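Long-range contacts in DUF2019 domain-containing protein (Rhodopseudomonas palustris, PDB 2I9C), which is of unknown function but adopts a compact, all-helical fold probably related to TPR-like helical-repeat proteins: residues L17-Q25 / R36-I47; M71-K79 / I96-D107. One frame throughout, in Å; residues are numbered along the deposited sequence. Where two conformers were deposited one is given.

Contact 1: residues L17-Q25 / R36-I47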
loop_
_atom_site.group_PDB
_atom_site.type_symbol
_atom_site.label_atom_id
_atom_site.label_comp_id
_atom_site.label_asym_id
_atom_site.label_seq_id
_atom_site.Cartn_x
_atom_site.Cartn_y
_atom_site.Cartn_z
ATOM N N LEU A 17 11.959 1.975 -0.578
ATOM C CA LEU A 17 11.791 1.056 -1.722
ATOM C C LEU A 17 10.294 0.781 -1.987
ATOM O O LEU A 17 9.869 0.685 -3.129
ATOM C CB LEU A 17 12.555 -0.256 -1.496
ATOM C CG LEU A 17 12.520 -1.252 -2.659
ATOM C CD1 LEU A 17 13.307 -0.667 -3.915
ATOM C CD2 LEU A 17 13.140 -2.615 -2.174
ATOM N N PHE A 18 9.508 0.657 -0.924
ATOM C CA PHE A 18 8.058 0.526 -1.071
ATOM C C PHE A 18 7.527 1.684 -1.960
ATOM O O PHE A 18 6.736 1.458 -2.880
ATOM C CB PHE A 18 7.384 0.553 0.315
ATOM C CG PHE A 18 5.864 0.352 0.280
ATOM C CD1 PHE A 18 5.295 -0.889 0.585
ATOM C CD2 PHE A 18 5.022 1.409 -0.050
ATOM C CE1 PHE A 18 3.903 -1.061 0.581
ATOM C CE2 PHE A 18 3.642 1.263 -0.076
ATOM C CZ PHE A 18 3.081 0.026 0.247
ATOM N N ALA A 19 7.909 2.926 -1.663
ATOM C CA ALA A 19 7.399 4.038 -2.464
ATOM C C ALA A 19 7.881 3.977 -3.936
ATOM O O ALA A 19 7.109 4.254 -4.862
ATOM C CB ALA A 19 7.782 5.418 -1.823
ATOM N N LYS A 20 9.157 3.631 -4.135
ATOM C CA LYS A 20 9.720 3.541 -5.495
ATOM C C LYS A 20 8.987 2.483 -6.314
ATOM O O LYS A 20 8.637 2.736 -7.455
ATOM C CB LYS A 20 11.245 3.275 -5.480
ATOM C CG LYS A 20 11.934 3.339 -6.870
ATOM C CD LYS A 20 13.388 2.869 -6.839
ATOM C CE LYS A 20 14.214 3.627 -7.885
ATOM N NZ LYS A 20 14.900 2.700 -8.828
ATOM N N VAL A 21 8.759 1.301 -5.740
ATOM C CA VAL A 21 8.099 0.238 -6.525
ATOM C C VAL A 21 6.607 0.509 -6.794
ATOM O O VAL A 21 6.063 0.088 -7.802
ATOM C CB VAL A 21 8.345 -1.240 -5.964
ATOM C CG1 VAL A 21 9.762 -1.462 -5.661
ATOM C CG2 VAL A 21 7.532 -1.493 -4.743
ATOM N N THR A 22 5.946 1.207 -5.892
ATOM C CA THR A 22 4.555 1.541 -6.063
ATOM C C THR A 22 4.335 2.738 -7.027
ATOM O O THR A 22 3.340 2.783 -7.777
ATOM C CB THR A 22 3.975 1.698 -4.671
ATOM O OG1 THR A 22 4.372 0.531 -3.922
ATOM C CG2 THR A 22 2.475 1.791 -4.697
ATOM N N VAL A 23 5.276 3.687 -7.041
ATOM C CA VAL A 23 5.314 4.691 -8.147
ATOM C C VAL A 23 5.440 3.955 -9.493
ATOM O O VAL A 23 4.727 4.230 -10.453
ATOM C CB VAL A 23 6.505 5.662 -7.951
ATOM C CG1 VAL A 23 6.874 6.391 -9.250
ATOM C CG2 VAL A 23 6.155 6.691 -6.845
ATOM N N GLU A 24 6.376 3.013 -9.571
ATOM C CA GLU A 24 6.532 2.246 -10.785
ATOM C C GLU A 24 5.313 1.380 -11.113
ATOM O O GLU A 24 5.025 1.189 -12.286
ATOM C CB GLU A 24 7.814 1.433 -10.749
ATOM C CG GLU A 24 9.067 2.343 -10.799
ATOM C CD GLU A 24 10.382 1.550 -10.736
ATOM O OE1 GLU A 24 10.408 0.382 -11.210
ATOM O OE2 GLU A 24 11.385 2.105 -10.200
ATOM N N GLN A 25 4.587 0.883 -10.107
ATOM C CA GLN A 25 3.244 0.275 -10.343
ATOM C C GLN A 25 2.309 1.215 -11.084
ATOM O O GLN A 25 1.729 0.858 -12.118
ATOM C CB GLN A 25 2.563 -0.183 -9.047
ATOM C CG GLN A 25 3.164 -1.472 -8.412
ATOM C CD GLN A 25 2.584 -1.694 -7.038
ATOM O OE1 GLN A 25 1.490 -1.242 -6.763
ATOM N NE2 GLN A 25 3.326 -2.328 -6.152
ATOM N N ARG A 36 5.078 -6.173 -15.756
ATOM C CA ARG A 36 5.880 -5.336 -14.869
ATOM C C ARG A 36 5.076 -4.918 -13.622
ATOM O O ARG A 36 5.599 -4.953 -12.501
ATOM C CB ARG A 36 6.427 -4.108 -15.634
ATOM C CG ARG A 36 7.275 -3.117 -14.825
ATOM C CD ARG A 36 8.633 -3.741 -14.594
ATOM N NE ARG A 36 9.590 -2.893 -13.872
ATOM C CZ ARG A 36 10.879 -3.210 -13.718
ATOM N NH1 ARG A 36 11.345 -4.357 -14.215
ATOM N NH2 ARG A 36 11.698 -2.394 -13.050
ATOM N N PHE A 37 3.815 -4.515 -13.815
ATOM C CA PHE A 37 2.932 -4.204 -12.689
ATOM C C PHE A 37 2.837 -5.355 -11.683
ATOM O O PHE A 37 2.965 -5.140 -10.489
ATOM C CB PHE A 37 1.496 -3.856 -13.148
ATOM C CG PHE A 37 0.562 -3.666 -11.988
ATOM C CD1 PHE A 37 0.574 -2.472 -11.266
ATOM C CD2 PHE A 37 -0.225 -4.721 -11.539
ATOM C CE1 PHE A 37 -0.251 -2.292 -10.142
ATOM C CE2 PHE A 37 -1.049 -4.558 -10.413
ATOM C CZ PHE A 37 -1.063 -3.349 -9.718
ATOM N N ASN A 38 2.611 -6.574 -12.196
ATOM C CA ASN A 38 2.468 -7.769 -11.370
ATOM C C ASN A 38 3.746 -8.073 -10.576
ATOM O O ASN A 38 3.687 -8.406 -9.392
ATOM C CB ASN A 38 2.073 -8.987 -12.262
ATOM C CG ASN A 38 0.677 -8.858 -12.821
ATOM O OD1 ASN A 38 -0.201 -8.194 -12.219
ATOM N ND2 ASN A 38 0.447 -9.493 -13.970
ATOM N N ARG A 39 4.904 -7.939 -11.216
ATOM C CA ARG A 39 6.158 -8.186 -10.500
ATOM C C ARG A 39 6.421 -7.120 -9.439
ATOM O O ARG A 39 6.818 -7.444 -8.337
ATOM C CB ARG A 39 7.338 -8.355 -11.441
ATOM C CG ARG A 39 7.193 -9.543 -12.382
ATOM C CD ARG A 39 8.533 -9.945 -12.992
ATOM N NE ARG A 39 8.421 -11.226 -13.636
ATOM C CZ ARG A 39 8.578 -12.389 -13.011
ATOM N NH1 ARG A 39 8.841 -12.421 -11.710
ATOM N NH2 ARG A 39 8.423 -13.505 -13.664
ATOM N N LEU A 40 6.199 -5.854 -9.775
ATOM C CA LEU A 40 6.264 -4.762 -8.794
ATOM C C LEU A 40 5.300 -4.941 -7.626
ATOM O O LEU A 40 5.644 -4.629 -6.474
ATOM C CB LEU A 40 6.023 -3.429 -9.499
ATOM C CG LEU A 40 7.131 -3.023 -10.471
ATOM C CD1 LEU A 40 6.572 -1.905 -11.306
ATOM C CD2 LEU A 40 8.404 -2.594 -9.765
ATOM N N PHE A 41 4.104 -5.456 -7.902
ATOM C CA PHE A 41 3.173 -5.785 -6.820
ATOM C C PHE A 41 3.737 -6.836 -5.871
ATOM O O PHE A 41 3.656 -6.654 -4.656
ATOM C CB PHE A 41 1.791 -6.236 -7.352
ATOM C CG PHE A 41 0.744 -6.380 -6.268
ATOM C CD1 PHE A 41 -0.004 -5.267 -5.866
ATOM C CD2 PHE A 41 0.539 -7.597 -5.621
ATOM C CE1 PHE A 41 -0.968 -5.382 -4.856
ATOM C CE2 PHE A 41 -0.423 -7.731 -4.608
ATOM C CZ PHE A 41 -1.185 -6.606 -4.228
ATOM N N GLY A 42 4.278 -7.939 -6.421
ATOM C CA GLY A 42 4.942 -8.977 -5.606
ATOM C C GLY A 42 6.070 -8.414 -4.740
ATOM O O GLY A 42 6.190 -8.749 -3.553
ATOM N N VAL A 43 6.913 -7.577 -5.328
ATOM C CA VAL A 43 7.989 -6.934 -4.557
ATOM C C VAL A 43 7.427 -6.122 -3.392
ATOM O O VAL A 43 7.926 -6.209 -2.245
ATOM C CB VAL A 43 8.897 -6.041 -5.451
ATOM C CG1 VAL A 43 9.921 -5.340 -4.598
ATOM C CG2 VAL A 43 9.625 -6.904 -6.459
HETATM N N MSE A 44 6.396 -5.316 -3.689
HETATM C CA MSE A 44 5.759 -4.495 -2.687
HETATM C C MSE A 44 5.259 -5.334 -1.513
HETATM O O MSE A 44 5.446 -4.956 -0.353
HETATM C CB MSE A 44 4.571 -3.737 -3.321
HETATM C CG MSE A 44 3.914 -2.710 -2.367
HETATM SE SE MSE A 44 1.979 -2.586 -2.805
HETATM C CE MSE A 44 1.439 -4.336 -2.435
ATOM N N ALA A 45 4.572 -6.435 -1.834
ATOM C CA ALA A 45 4.046 -7.377 -0.839
ATOM C C ALA A 45 5.125 -7.988 0.022
ATOM O O ALA A 45 4.944 -8.131 1.242
ATOM C CB ALA A 45 3.207 -8.529 -1.538
ATOM N N GLU A 46 6.245 -8.377 -0.603
ATOM C CA GLU A 46 7.407 -8.830 0.153
ATOM C C GLU A 46 7.933 -7.786 1.118
ATOM O O GLU A 46 8.285 -8.103 2.259
ATOM C CB GLU A 46 8.530 -9.251 -0.771
ATOM C CG GLU A 46 8.104 -10.422 -1.596
ATOM C CD GLU A 46 9.228 -10.975 -2.389
ATOM O OE1 GLU A 46 10.237 -11.332 -1.744
ATOM O OE2 GLU A 46 9.102 -11.049 -3.637
ATOM N N ILE A 47 7.956 -6.531 0.676
ATOM C CA ILE A 47 8.369 -5.434 1.568
ATOM C C ILE A 47 7.443 -5.311 2.782
ATOM O O ILE A 47 7.927 -5.207 3.909
ATOM C CB ILE A 47 8.489 -4.072 0.822
ATOM C CG1 ILE A 47 9.622 -4.125 -0.229
ATOM C CG2 ILE A 47 8.785 -2.935 1.809
ATOM C CD1 ILE A 47 9.473 -3.058 -1.348
HETATM O O HOH W 1 9.418 -0.367 -13.637
#

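Contact 2: residues M71-K79 / I96-D107. With ACT (acetate ion), chain B.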
loop_
_atom_site.group_PDB
_atom_site.type_symbol
_atom_site.label_atom_id
_atom_site.label_comp_id
_atom_site.label_asym_id
_atom_site.label_seq_id
_atom_site.Cartn_x
_atom_site.Cartn_y
_atom_site.Cartn_z
HETATM N N MSE A 71 -0.803 8.604 -6.232
HETATM C CA MSE A 71 -2.058 8.077 -5.663
HETATM C C MSE A 71 -1.954 6.575 -5.442
HETATM O O MSE A 71 -2.569 6.021 -4.501
HETATM C CB MSE A 71 -3.250 8.376 -6.584
HETATM C CG MSE A 71 -4.624 8.210 -5.889
HETATM SE SE MSE A 71 -4.757 9.530 -4.331
HETATM C CE MSE A 71 -5.175 11.217 -5.279
ATOM N N GLN A 72 -1.199 5.902 -6.299
ATOM C CA GLN A 72 -0.959 4.483 -6.075
ATOM C C GLN A 72 -0.194 4.229 -4.763
ATOM O O GLN A 72 -0.484 3.264 -4.050
ATOM C CB GLN A 72 -0.235 3.851 -7.284
ATOM C CG GLN A 72 -0.078 2.269 -7.207
ATOM C CD GLN A 72 -1.393 1.528 -7.418
ATOM O OE1 GLN A 72 -2.422 2.144 -7.702
ATOM N NE2 GLN A 72 -1.349 0.185 -7.324
ATOM N N VAL A 73 0.813 5.067 -4.470
ATOM C CA VAL A 73 1.579 4.951 -3.232
ATOM C C VAL A 73 0.612 5.138 -2.050
ATOM O O VAL A 73 0.608 4.336 -1.128
ATOM C CB VAL A 73 2.773 5.965 -3.181
ATOM C CG1 VAL A 73 3.560 5.860 -1.876
ATOM C CG2 VAL A 73 3.747 5.653 -4.341
ATOM N N ARG A 74 -0.182 6.203 -2.090
ATOM C CA ARG A 74 -1.095 6.497 -1.002
ATOM C C ARG A 74 -2.083 5.354 -0.776
ATOM O O ARG A 74 -2.353 5.006 0.379
ATOM C CB ARG A 74 -1.861 7.797 -1.293
ATOM C CG ARG A 74 -0.960 9.045 -1.297
ATOM C CD ARG A 74 -1.815 10.337 -1.328
ATOM N NE ARG A 74 -0.947 11.529 -1.299
ATOM C CZ ARG A 74 -1.341 12.761 -1.012
ATOM N NH1 ARG A 74 -2.599 13.017 -0.701
ATOM N NH2 ARG A 74 -0.459 13.765 -1.024
ATOM N N LEU A 75 -2.661 4.838 -1.873
ATOM C CA LEU A 75 -3.628 3.727 -1.831
ATOM C C LEU A 75 -3.035 2.481 -1.187
ATOM O O LEU A 75 -3.599 1.885 -0.268
ATOM C CB LEU A 75 -4.136 3.357 -3.251
ATOM C CG LEU A 75 -4.992 2.076 -3.341
ATOM C CD1 LEU A 75 -6.324 2.251 -2.674
ATOM C CD2 LEU A 75 -5.204 1.779 -4.833
ATOM N N GLN A 76 -1.882 2.079 -1.679
ATOM C CA GLN A 76 -1.260 0.861 -1.203
ATOM C C GLN A 76 -0.817 0.994 0.249
ATOM O O GLN A 76 -0.919 0.056 1.000
ATOM C CB GLN A 76 -0.097 0.441 -2.110
ATOM C CG GLN A 76 -0.588 -0.130 -3.470
ATOM C CD GLN A 76 -1.688 -1.153 -3.296
ATOM O OE1 GLN A 76 -1.506 -2.149 -2.617
ATOM N NE2 GLN A 76 -2.841 -0.905 -3.910
ATOM N N ALA A 77 -0.312 2.164 0.610
ATOM C CA ALA A 77 0.108 2.430 1.990
ATOM C C ALA A 77 -1.095 2.370 2.958
ATOM O O ALA A 77 -0.986 1.788 4.041
ATOM C CB ALA A 77 0.848 3.818 2.112
ATOM N N ALA A 78 -2.235 2.909 2.542
ATOM C CA ALA A 78 -3.434 2.859 3.352
ATOM C C ALA A 78 -3.977 1.443 3.426
ATOM O O ALA A 78 -4.346 0.958 4.503
ATOM C CB ALA A 78 -4.495 3.837 2.812
ATOM N N LYS A 79 -3.999 0.736 2.294
ATOM C CA LYS A 79 -4.440 -0.678 2.342
ATOM C C LYS A 79 -3.590 -1.542 3.269
ATOM O O LYS A 79 -4.108 -2.365 3.998
ATOM C CB LYS A 79 -4.494 -1.307 0.943
ATOM C CG LYS A 79 -5.687 -0.829 0.140
ATOM C CD LYS A 79 -5.602 -1.163 -1.319
ATOM C CE LYS A 79 -5.878 -2.614 -1.627
ATOM N NZ LYS A 79 -5.565 -2.832 -3.106
ATOM N N ILE A 96 -9.063 9.214 -0.605
ATOM C CA ILE A 96 -8.893 8.692 -1.968
ATOM C C ILE A 96 -10.245 8.536 -2.698
ATOM O O ILE A 96 -10.411 9.052 -3.808
ATOM C CB ILE A 96 -8.027 7.380 -1.992
ATOM C CG1 ILE A 96 -6.652 7.675 -1.362
ATOM C CG2 ILE A 96 -7.901 6.808 -3.472
ATOM C CD1 ILE A 96 -5.778 6.377 -1.202
ATOM N N VAL A 97 -11.221 7.843 -2.093
ATOM C CA VAL A 97 -12.600 7.882 -2.649
ATOM C C VAL A 97 -13.083 9.321 -2.945
ATOM O O VAL A 97 -13.578 9.569 -4.036
ATOM C CB VAL A 97 -13.616 7.176 -1.720
ATOM C CG1 VAL A 97 -15.021 7.329 -2.235
ATOM C CG2 VAL A 97 -13.275 5.708 -1.592
ATOM N N SER A 98 -12.999 10.242 -1.976
ATOM C CA SER A 98 -13.477 11.635 -2.175
ATOM C C SER A 98 -12.798 12.339 -3.335
ATOM O O SER A 98 -13.392 13.229 -3.981
ATOM C CB SER A 98 -13.245 12.479 -0.940
ATOM O OG SER A 98 -14.066 12.012 0.082
ATOM N N SER A 99 -11.566 11.938 -3.616
ATOM C CA SER A 99 -10.785 12.617 -4.683
ATOM C C SER A 99 -11.295 12.263 -6.092
ATOM O O SER A 99 -10.981 12.984 -7.035
ATOM C CB SER A 99 -9.275 12.305 -4.578
ATOM O OG SER A 99 -8.996 10.985 -5.014
ATOM N N LYS A 100 -12.024 11.134 -6.226
ATOM C CA LYS A 100 -12.585 10.691 -7.498
ATOM C C LYS A 100 -11.477 10.456 -8.525
ATOM O O LYS A 100 -11.693 10.593 -9.735
ATOM C CB LYS A 100 -13.646 11.699 -8.016
ATOM C CG LYS A 100 -14.780 11.973 -7.018
ATOM C CD LYS A 100 -15.735 13.084 -7.456
ATOM C CE LYS A 100 -15.104 14.524 -7.385
ATOM N NZ LYS A 100 -16.039 15.717 -7.808
ATOM N N TRP A 101 -10.282 10.109 -8.030
ATOM C CA TRP A 101 -9.131 9.848 -8.862
ATOM C C TRP A 101 -9.117 8.381 -9.242
ATOM O O TRP A 101 -8.764 7.541 -8.440
ATOM C CB TRP A 101 -7.882 10.160 -8.055
ATOM C CG TRP A 101 -6.542 10.001 -8.721
ATOM C CD1 TRP A 101 -5.943 8.860 -9.207
ATOM C CD2 TRP A 101 -5.596 11.053 -8.871
ATOM N NE1 TRP A 101 -4.676 9.163 -9.670
ATOM C CE2 TRP A 101 -4.429 10.493 -9.434
ATOM C CE3 TRP A 101 -5.607 12.410 -8.512
ATOM C CZ2 TRP A 101 -3.310 11.257 -9.733
ATOM C CZ3 TRP A 101 -4.458 13.188 -8.796
ATOM C CH2 TRP A 101 -3.327 12.592 -9.368
ATOM N N PHE A 102 -9.427 8.094 -10.492
ATOM C CA PHE A 102 -9.583 6.708 -10.905
ATOM C C PHE A 102 -8.315 6.185 -11.620
ATOM O O PHE A 102 -7.615 6.937 -12.309
ATOM C CB PHE A 102 -10.893 6.536 -11.699
ATOM C CG PHE A 102 -12.142 6.624 -10.803
ATOM C CD1 PHE A 102 -13.022 7.689 -10.919
ATOM C CD2 PHE A 102 -12.377 5.659 -9.798
ATOM C CE1 PHE A 102 -14.133 7.790 -10.102
ATOM C CE2 PHE A 102 -13.501 5.773 -8.965
ATOM C CZ PHE A 102 -14.370 6.836 -9.117
ATOM N N PRO A 103 -8.023 4.890 -11.469
ATOM C CA PRO A 103 -8.855 3.839 -10.834
ATOM C C PRO A 103 -8.630 3.635 -9.308
ATOM O O PRO A 103 -9.346 2.832 -8.697
ATOM C CB PRO A 103 -8.401 2.590 -11.608
ATOM C CG PRO A 103 -6.929 2.798 -11.730
ATOM C CD PRO A 103 -6.773 4.315 -12.020
ATOM N N GLN A 104 -7.646 4.329 -8.707
ATOM C CA GLN A 104 -7.363 4.169 -7.269
ATOM C C GLN A 104 -8.612 4.387 -6.397
ATOM O O GLN A 104 -8.803 3.651 -5.414
ATOM C CB GLN A 104 -6.249 5.126 -6.783
ATOM C CG GLN A 104 -4.826 4.644 -7.229
ATOM C CD GLN A 104 -4.556 4.881 -8.718
ATOM O OE1 GLN A 104 -5.207 5.708 -9.373
ATOM N NE2 GLN A 104 -3.593 4.146 -9.263
ATOM N N ALA A 105 -9.426 5.392 -6.742
ATOM C CA ALA A 105 -10.657 5.683 -5.968
ATOM C C ALA A 105 -11.660 4.511 -5.975
ATOM O O ALA A 105 -12.408 4.331 -5.014
ATOM C CB ALA A 105 -11.315 6.929 -6.488
ATOM N N GLY A 106 -11.652 3.691 -7.033
ATOM C CA GLY A 106 -12.614 2.566 -7.132
ATOM C C GLY A 106 -12.086 1.417 -6.297
ATOM O O GLY A 106 -12.846 0.723 -5.624
ATOM N N ASP A 107 -10.761 1.246 -6.314
ATOM C CA ASP A 107 -10.075 0.234 -5.511
ATOM C C ASP A 107 -10.329 0.585 -4.024
ATOM O O ASP A 107 -10.690 -0.287 -3.242
ATOM C CB ASP A 107 -8.570 0.234 -5.881
ATOM C CG ASP A 107 -7.762 -0.879 -5.242
ATOM O OD1 ASP A 107 -7.931 -1.236 -4.054
ATOM O OD2 ASP A 107 -6.838 -1.374 -5.913
HETATM C C ACT B . -5.916 12.123 -1.239
HETATM O O ACT B . -5.052 11.277 -0.798
HETATM O OXT ACT B . -5.996 13.445 -0.978
HETATM C CH3 ACT B . -6.876 11.426 -2.049
#

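Contact 1: residues L17-Q25 / R36-I47
Val21 of 17-25 projects into a hollow bounded by Leu40, Val43, Met44 and Ile47 of 36-47. Its CG1 meets Val43 CG1 at 4.0 Å, while CG2 turns to the CB of Met44, a selenomethionine. In return, the Met44 side chain lies among Phe18, Val21, Thr22 and Gln25. Its CG approaches Phe18 CE1 at 3.4 Å, and its selenium stands obliquely to the same ring, 4.8 Å from the centroid, in a Met-aromatic contact. Ile47 reaches the other end of Phe18, with CG2 near the ring edge and CD1 against Leu17 CG.

Gln25 is the second knob from 17-25, set among Phe37, Leu40, Phe41 and Met44. With CG beside the backbone N (chi1 -74°) and the chain extended beyond it, the amide runs across to the partner helix, where NE2 gives a weak hydrogen bond to Leu40 O (3.3 Å, 145°). Gln25 OE1 probably accepts from Gln72 NE2 of helix 71-79.

At the margin, Glu24 OE1 and Arg36 NH2 form a salt bridge at 3.6 Å with carboxylate and guanidinium nearly coplanar; a water donates to Glu24 OE1.

Deeper in, Thr22 OG1 and N both donate to Phe18 O, from opposite faces of its carbonyl plane. The segment axes approach to 9.0 Å, their N-to-C directions 158° apart; consecutive helices 11-30 and 34-53 thus form an antiparallel helical hairpin with knobs-into-holes packing.

Contact 2: residues M71-K79 / I96-D107
Selenomethionine Met71 folds over one face of the Trp101 indole, touching it at both ends of its side chain. CB makes a CH-pi contact 3.7 Å from the centroid of the five-membered ring, and CE returns to Trp101 CE3 at 3.5 Å. Bends at chi2 (62°) and chi3 (78°) curl the chain back in this way, holding the selenium above the face at a distance, in a Met-aromatic contact. The selenium also faces Ile96 CG1 and the methyl of an acetate, probably from the crystallisation liquor, whose O atom accepts from Arg74 NH1 in the guanidinium plane at 3.0 Å; Arg74 NE is bonded to Tyr68 O.

Beside Met71, Gln104 NE2 gives Gln72 OE1 a nearly straight hydrogen bond (2.8 Å, 171°) between amides turned almost perpendicular. Leu75 sits between two partners: Ile96 CD1 presses on its CA at 3.5 Å, and its CD2 lies against Asp107 CG. Farther along, Lys79 NZ forms a salt bridge with Asp107, its hydrogen bond to OD1 (3.0 Å) using that oxygen's syn lone pair.

Helix 71-79 thus packs against the end of helix 86-99, Trp101 of the following turn, and Gln104 and Asp107 of helix 104-117, while Gln72 and Val73 meet helix 11-30.

The two contacts follow one another along the chain, contact 1 joining helices 11-30 and 34-53 and contact 2 joining helix 71-79 to helices 86-99 and 104-117. Their centres lie about 16 Å apart, yet they touch directly: Thr22 packs on the backbone of Gln72 and Val73, and the selenium of Met44 lies against Gln76. Gln25 and Gln72 each take part in one contact while reaching toward the other, continuing a polar line as far as Gln104. Helix 71-79 links the N-terminal hairpin to the C-terminal helices, consistent with a single compact helical domain.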